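Local coordinates for solute-binding protein (Thermoactinomyces vulgaris, PDB 2ZYO) that binds maltodextrins, here maltotetraose, and as a cyclo/maltodextrin-binding protein of its family probably delivers such sugars to a membrane transporter, at residues I97-N101 with S102-Q106; R223-Q226 with S227-A230; P268-G272 with K273-T277. All blocks are in the same frame, centred on the assembly; numbering follows the deposited sequence.

Contact 1: residues I97-N101 with S102-Q106; sequences IQVDN and SVKNQ
Val99 and Val103 make the apolar part of this helix start, their short side chains crossing at about a right angle with CB to CB at 3.8 Å. CG1 of Val103, anti to its backbone N (chi1 179°), is the branch that lies against CB and CG2 of Val99. The backbone bonds begin at Asp100, the N-cap residue. Its carbonyl O takes Val103 N at 3.0 Å from above the carbonyl plane, and Lys104 N more weakly; one residue further, Asn101 O takes Asn105 N at 2.8 Å. Among the polar side chains, Asn105 ND2 gives a weak, bent bond to Asn101 OD1, with the two amide planes 81° apart. Asp100 makes no capping bond with its carboxylate. Instead, water 1 donates to Asp100 OD2 at 2.7 Å and also bonds Ser102 OG, tying the two together over the first turn. Water 2 accepts from Asn101 ND2 and, weakly, from Lys104 NZ. The polar groups face outward on this surface contact, while the inner side is covered by its neighbours: Val99 and Lys104 touch Leu121 of strand 120-136, and on helix 293-302 Val99 rests on Thr297 and Val103 on Gln301.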
loop_
_atom_site.group_PDB
_atom_site.type_symbol
_atom_site.label_atom_id
_atom_site.label_comp_id
_atom_site.label_asym_id
_atom_site.label_seq_id
_atom_site.Cartn_x
_atom_site.Cartn_y
_atom_site.Cartn_z
ATOM N N ILE A 97 12.368 3.765 16.793
ATOM C CA ILE A 97 13.659 4.321 16.412
ATOM C C ILE A 97 13.766 5.752 16.919
ATOM O O ILE A 97 12.763 6.463 17.032
ATOM C CB ILE A 97 13.936 4.252 14.886
ATOM C CG1 ILE A 97 12.831 4.944 14.080
ATOM C CG2 ILE A 97 14.122 2.801 14.450
ATOM C CD1 ILE A 97 13.244 5.297 12.650
ATOM N N GLN A 98 14.988 6.155 17.241
ATOM C CA GLN A 98 15.249 7.503 17.704
ATOM C C GLN A 98 16.116 8.228 16.685
ATOM O O GLN A 98 17.335 8.039 16.630
ATOM C CB GLN A 98 15.896 7.481 19.091
ATOM C CG GLN A 98 14.979 6.915 20.166
ATOM C CD GLN A 98 15.609 6.932 21.539
ATOM O OE1 GLN A 98 16.365 6.028 21.900
ATOM N NE2 GLN A 98 15.290 7.959 22.322
ATOM N N VAL A 99 15.455 9.028 15.852
ATOM C CA VAL A 99 16.120 9.874 14.867
ATOM C C VAL A 99 15.575 11.293 14.970
ATOM O O VAL A 99 14.449 11.500 15.433
ATOM C CB VAL A 99 15.949 9.341 13.412
ATOM C CG1 VAL A 99 16.617 7.980 13.247
ATOM C CG2 VAL A 99 14.474 9.272 13.009
ATOM N N ASP A 100 16.376 12.266 14.544
ATOM C CA ASP A 100 15.975 13.669 14.584
ATOM C C ASP A 100 14.902 13.952 13.543
ATOM O O ASP A 100 14.748 13.198 12.579
ATOM C CB ASP A 100 17.181 14.580 14.335
ATOM C CG ASP A 100 18.304 14.360 15.334
ATOM O OD1 ASP A 100 18.026 13.954 16.482
ATOM O OD2 ASP A 100 19.472 14.608 14.966
ATOM N N ASN A 101 14.168 15.044 13.735
ATOM C CA ASN A 101 13.153 15.466 12.769
ATOM C C ASN A 101 13.735 15.690 11.373
ATOM O O ASN A 101 13.056 15.463 10.370
ATOM C CB ASN A 101 12.424 16.723 13.254
ATOM C CG ASN A 101 11.200 17.052 12.412
ATOM O OD1 ASN A 101 11.134 18.110 11.786
ATOM N ND2 ASN A 101 10.231 16.143 12.385
ATOM N N SER A 102 14.998 16.116 11.319
ATOM C CA SER A 102 15.701 16.324 10.052
ATOM C C SER A 102 15.804 15.030 9.247
ATOM O O SER A 102 15.766 15.054 8.016
ATOM C CB SER A 102 17.097 16.908 10.294
ATOM O OG SER A 102 17.936 15.986 10.968
ATOM N N VAL A 103 15.936 13.908 9.951
ATOM C CA VAL A 103 15.976 12.587 9.318
ATOM C C VAL A 103 14.595 12.206 8.777
ATOM O O VAL A 103 14.480 11.737 7.642
ATOM C CB VAL A 103 16.497 11.497 10.293
ATOM C CG1 VAL A 103 16.511 10.130 9.619
ATOM C CG2 VAL A 103 17.892 11.850 10.808
ATOM N N LYS A 104 13.555 12.417 9.585
ATOM C CA LYS A 104 12.174 12.194 9.149
ATOM C C LYS A 104 11.869 13.017 7.904
ATOM O O LYS A 104 11.238 12.527 6.964
ATOM C CB LYS A 104 11.181 12.566 10.256
ATOM C CG LYS A 104 11.094 11.571 11.405
ATOM C CD LYS A 104 9.954 11.912 12.367
ATOM C CE LYS A 104 8.576 11.721 11.732
ATOM N NZ LYS A 104 7.482 12.252 12.598
ATOM N N ASN A 105 12.340 14.264 7.903
ATOM C CA ASN A 105 12.077 15.202 6.812
ATOM C C ASN A 105 12.790 14.882 5.493
ATOM O O ASN A 105 12.584 15.571 4.494
ATOM C CB ASN A 105 12.367 16.638 7.255
ATOM C CG ASN A 105 11.311 17.184 8.206
ATOM O OD1 ASN A 105 10.181 16.690 8.263
ATOM N ND2 ASN A 105 11.674 18.220 8.948
ATOM N N GLN A 106 13.632 13.850 5.496
ATOM C CA GLN A 106 14.200 13.316 4.257
ATOM C C GLN A 106 13.097 12.658 3.434
ATOM O O GLN A 106 13.217 12.516 2.216
ATOM C CB GLN A 106 15.276 12.267 4.549
ATOM C CG GLN A 106 16.516 12.769 5.279
ATOM C CD GLN A 106 17.368 11.632 5.833
ATOM O OE1 GLN A 106 17.180 10.462 5.483
ATOM N NE2 GLN A 106 18.310 11.975 6.703
HETATM O O HOH W 1 19.812 16.598 13.138
HETATM O O HOH W 2 7.845 15.173 11.060
#

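Contact 2: residues R223-Q226 with S227-A230; sequences RLPQ and SLKA
Pro225 and Leu228 close a tight turn, their CA atoms 5.4 Å apart, with Gln226 and Ser227 at its corners and a weak hydrogen bond of 3.3 Å from Leu228 N to Pro225 O. That bond is bent, 140° at the hydrogen. The side chain of Leu228 also packs on the first half of the turn. Leu228 CD2 lies beyond the carbonyl oxygen of Pro225, 3.3 Å from Pro225 O, and CB and CG of the same leucine lie close to that oxygen too. A chi1 of 67° puts Leu228 CG between its own backbone N and carbonyl carbon, and from there the CD2 branch can reach toward the first half of the turn. It meets Pro225 CD at 4.1 Å and touches Leu224 CB at a similar separation, while Leu228 CB sits against Pro225 CB. The proline ring and the leucine thus pack obliquely, one on either arm of the bend. Ser227, at the exposed corner, sends OG to a weak hydrogen bond with Gln372 NE2. Further in, Leu224 is buried among Leu168, Trp218 and Phe219. The side chain of Leu228 is about 10 Å from a bound glucose unit, too far to touch it. Within the turn, then, this link between helices 206-220 and 230-238 has one weak backbone bond and a small set of carbon contacts, and it is tied outward as well, with Leu228 O accepting a hydrogen bond from Asn172 ND2.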
loop_
_atom_site.group_PDB
_atom_site.type_symbol
_atom_site.label_atom_id
_atom_site.label_comp_id
_atom_site.label_asym_id
_atom_site.label_seq_id
_atom_site.Cartn_x
_atom_site.Cartn_y
_atom_site.Cartn_z
ATOM N N ARG A 223 -21.884 -2.099 -16.098
ATOM C CA ARG A 223 -21.959 -3.505 -16.515
ATOM C C ARG A 223 -20.736 -4.375 -16.184
ATOM O O ARG A 223 -20.403 -5.298 -16.931
ATOM C CB ARG A 223 -22.308 -3.601 -18.012
ATOM C CG ARG A 223 -23.632 -2.940 -18.392
ATOM C CD ARG A 223 -23.888 -2.989 -19.898
ATOM N NE ARG A 223 -22.914 -2.207 -20.660
ATOM C CZ ARG A 223 -23.055 -0.926 -20.994
ATOM N NH1 ARG A 223 -24.141 -0.245 -20.648
ATOM N NH2 ARG A 223 -22.098 -0.322 -21.685
ATOM N N LEU A 224 -20.076 -4.091 -15.063
ATOM C CA LEU A 224 -18.948 -4.912 -14.618
ATOM C C LEU A 224 -19.413 -6.308 -14.194
ATOM O O LEU A 224 -20.514 -6.449 -13.652
ATOM C CB LEU A 224 -18.181 -4.237 -13.471
ATOM C CG LEU A 224 -17.404 -2.941 -13.740
ATOM C CD1 LEU A 224 -16.433 -2.680 -12.597
ATOM C CD2 LEU A 224 -16.651 -2.968 -15.066
ATOM N N PRO A 225 -18.584 -7.342 -14.451
ATOM C CA PRO A 225 -18.923 -8.707 -14.030
ATOM C C PRO A 225 -19.129 -8.767 -12.520
ATOM O O PRO A 225 -18.261 -8.343 -11.759
ATOM C CB PRO A 225 -17.690 -9.520 -14.435
ATOM C CG PRO A 225 -17.034 -8.726 -15.494
ATOM C CD PRO A 225 -17.290 -7.293 -15.155
ATOM N N GLN A 226 -20.275 -9.294 -12.101
ATOM C CA GLN A 226 -20.712 -9.191 -10.705
ATOM C C GLN A 226 -19.974 -10.100 -9.712
ATOM O O GLN A 226 -20.194 -10.006 -8.501
ATOM C CB GLN A 226 -22.234 -9.359 -10.607
ATOM C CG GLN A 226 -23.000 -8.208 -11.263
ATOM C CD GLN A 226 -24.483 -8.488 -11.446
ATOM O OE1 GLN A 226 -25.116 -9.144 -10.619
ATOM N NE2 GLN A 226 -25.047 -7.975 -12.535
ATOM N N SER A 227 -19.088 -10.955 -10.223
ATOM C CA SER A 227 -18.259 -11.814 -9.375
ATOM C C SER A 227 -16.786 -11.782 -9.799
ATOM O O SER A 227 -16.076 -12.789 -9.709
ATOM C CB SER A 227 -18.803 -13.247 -9.374
ATOM O OG SER A 227 -20.154 -13.273 -8.947
ATOM N N LEU A 228 -16.333 -10.611 -10.241
ATOM C CA LEU A 228 -14.976 -10.444 -10.767
ATOM C C LEU A 228 -13.892 -10.608 -9.701
ATOM O O LEU A 228 -14.139 -10.413 -8.508
ATOM C CB LEU A 228 -14.835 -9.094 -11.493
ATOM C CG LEU A 228 -14.924 -7.783 -10.701
ATOM C CD1 LEU A 228 -13.583 -7.426 -10.081
ATOM C CD2 LEU A 228 -15.400 -6.644 -11.588
ATOM N N LYS A 229 -12.697 -10.975 -10.153
ATOM C CA LYS A 229 -11.519 -11.086 -9.298
ATOM C C LYS A 229 -10.335 -10.388 -9.966
ATOM O O LYS A 229 -10.460 -9.886 -11.084
ATOM C CB LYS A 229 -11.190 -12.559 -9.025
ATOM C CG LYS A 229 -11.995 -13.194 -7.890
ATOM C CD LYS A 229 -11.197 -13.282 -6.582
ATOM C CE LYS A 229 -11.139 -11.955 -5.820
ATOM N NZ LYS A 229 -12.465 -11.532 -5.278
ATOM N N ALA A 230 -9.193 -10.358 -9.279
ATOM C CA ALA A 230 -7.971 -9.746 -9.810
ATOM C C ALA A 230 -7.609 -10.277 -11.197
ATOM O O ALA A 230 -7.222 -9.509 -12.082
ATOM C CB ALA A 230 -6.809 -9.948 -8.848
#

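Contact 3: residues P268-G272 with K273-T277; sequences PKIDG and KDAQT
Ile270 and Lys273 meet through flat peptide groups, and each carbonyl is used differently. Lys273 N stands above the plane of the Ile270 carbonyl, 58° out of it, and bonds its O at 3.0 Å in a nearly straight N-H line. In return Ile270 N approaches Lys273 O almost end-on, with a C=O...N angle of 163°, at 2.9 Å. Beside that second bond, Lys269 CB lies 3.4 Å from the same Lys273 O. The carboxylate of Asp274 is met by carbon rather than by charge: its OD1 is 3.5 Å from Lys269 CE, while Lys269 NZ stays 4.4 Å away, beyond a salt bridge. Both side chains run alongside each other and point the same way, Lys269 fully extended beyond CG, so some electrostatic attraction is likely even without a direct bond. Toward the protein, Ile270 CG2 packs on Ala275 CB at 4.1 Å; with CG1 anti to the backbone N (chi1 -178°), the longer branch of the isoleucine leads away from 273-277, and the side chain touches Leu180 and Ala183 of helix 174-183. Asp271, at the turn, directs its OD2 into a salt bridge with Lys184 just past that helix. Asp271 and Gly272 both have positive phi, as a type I' turn requires, and glycine takes it readily at 272. The two reciprocal bonds around them make Ile270 and Lys273 a hydrogen-bonded antiparallel pair closed by that turn, the classic two-residue beta-hairpin connection, here with a single bridge in the loop between strands 262-265 and 278-287.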
loop_
_atom_site.group_PDB
_atom_site.type_symbol
_atom_site.label_atom_id
_atom_site.label_comp_id
_atom_site.label_asym_id
_atom_site.label_seq_id
_atom_site.Cartn_x
_atom_site.Cartn_y
_atom_site.Cartn_z
ATOM N N PRO A 268 -8.797 10.443 -12.042
ATOM C CA PRO A 268 -9.455 11.712 -12.344
ATOM C C PRO A 268 -10.052 12.354 -11.096
ATOM O O PRO A 268 -10.447 11.649 -10.165
ATOM C CB PRO A 268 -10.567 11.298 -13.310
ATOM C CG PRO A 268 -10.060 10.053 -13.955
ATOM C CD PRO A 268 -9.343 9.340 -12.854
ATOM N N LYS A 269 -10.105 13.683 -11.072
ATOM C CA LYS A 269 -10.669 14.397 -9.933
ATOM C C LYS A 269 -12.120 13.996 -9.709
ATOM O O LYS A 269 -12.892 13.849 -10.660
ATOM C CB LYS A 269 -10.523 15.911 -10.097
ATOM C CG LYS A 269 -9.083 16.383 -9.967
ATOM C CD LYS A 269 -8.975 17.895 -9.933
ATOM C CE LYS A 269 -7.536 18.317 -9.673
ATOM N NZ LYS A 269 -7.380 19.796 -9.672
ATOM N N ILE A 270 -12.464 13.787 -8.443
ATOM C CA ILE A 270 -13.788 13.316 -8.058
ATOM C C ILE A 270 -14.390 14.264 -7.027
ATOM O O ILE A 270 -13.718 14.677 -6.075
ATOM C CB ILE A 270 -13.742 11.848 -7.537
ATOM C CG1 ILE A 270 -15.151 11.344 -7.188
ATOM C CG2 ILE A 270 -12.755 11.704 -6.364
ATOM C CD1 ILE A 270 -15.260 9.832 -7.037
ATOM N N ASP A 271 -15.657 14.617 -7.242
ATOM C CA ASP A 271 -16.369 15.583 -6.404
ATOM C C ASP A 271 -15.551 16.866 -6.196
ATOM O O ASP A 271 -15.507 17.425 -5.099
ATOM C CB ASP A 271 -16.802 14.937 -5.078
ATOM C CG ASP A 271 -17.816 13.819 -5.279
ATOM O OD1 ASP A 271 -18.832 14.049 -5.968
ATOM O OD2 ASP A 271 -17.600 12.709 -4.752
ATOM N N GLY A 272 -14.892 17.302 -7.269
ATOM C CA GLY A 272 -14.146 18.559 -7.286
ATOM C C GLY A 272 -12.752 18.534 -6.688
ATOM O O GLY A 272 -12.060 19.557 -6.695
ATOM N N LYS A 273 -12.330 17.379 -6.174
ATOM C CA LYS A 273 -11.034 17.257 -5.498
ATOM C C LYS A 273 -10.179 16.122 -6.044
ATOM O O LYS A 273 -10.665 15.269 -6.788
ATOM C CB LYS A 273 -11.231 17.045 -3.995
ATOM C CG LYS A 273 -11.740 18.260 -3.226
ATOM C CD LYS A 273 -11.624 18.049 -1.716
ATOM C CE LYS A 273 -12.444 16.856 -1.241
ATOM N NZ LYS A 273 -12.293 16.597 0.218
ATOM N N ASP A 274 -8.902 16.116 -5.662
ATOM C CA ASP A 274 -8.010 14.998 -5.957
ATOM C C ASP A 274 -8.582 13.716 -5.364
ATOM O O ASP A 274 -9.110 13.724 -4.250
ATOM C CB ASP A 274 -6.618 15.240 -5.364
ATOM C CG ASP A 274 -5.898 16.413 -6.003
ATOM O OD1 ASP A 274 -5.873 16.505 -7.249
ATOM O OD2 ASP A 274 -5.334 17.235 -5.252
ATOM N N ALA A 275 -8.484 12.623 -6.114
ATOM C CA ALA A 275 -8.878 11.316 -5.601
ATOM C C ALA A 275 -7.929 10.892 -4.486
ATOM O O ALA A 275 -6.716 11.118 -4.567
ATOM C CB ALA A 275 -8.897 10.281 -6.714
ATOM N N GLN A 276 -8.496 10.298 -3.441
ATOM C CA GLN A 276 -7.730 9.838 -2.289
ATOM C C GLN A 276 -7.710 8.322 -2.257
ATOM O O GLN A 276 -8.731 7.681 -1.999
ATOM C CB GLN A 276 -8.329 10.365 -0.988
ATOM C CG GLN A 276 -8.345 11.868 -0.849
ATOM C CD GLN A 276 -9.020 12.309 0.433
ATOM O OE1 GLN A 276 -8.463 12.164 1.525
ATOM N NE2 GLN A 276 -10.228 12.851 0.309
ATOM N N THR A 277 -6.538 7.757 -2.516
ATOM C CA THR A 277 -6.354 6.314 -2.501
ATOM C C THR A 277 -5.645 5.897 -1.220
ATOM O O THR A 277 -5.070 6.731 -0.517
ATOM C CB THR A 277 -5.505 5.861 -3.699
ATOM O OG1 THR A 277 -4.307 6.647 -3.755
ATOM C CG2 THR A 277 -6.271 6.038 -4.994
#

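How the contacts relate
The three contacts come in series along the chain and none touches another. Contact 1 and contact 2 lie on opposite sides of the chain's centre, 44 Å apart between centres; contact 3 is, again between centres, 31 Å from contact 1 and 23 Å from contact 2, with about 14 Å between the nearest atoms of contacts 2 and 3. What they share is the mixed sheet: contact 1 packs on strand 120-136, contact 2 packs on strand 165-169, and the loop of contact 3 leads into strand 278-287, with Thr277 bonded to Ser130. This spread is consistent with the two-lobed fold of solute-binding proteins, contact 1 in one lobe, contacts 2 and 3 probably in the other, with maltotetraose held between.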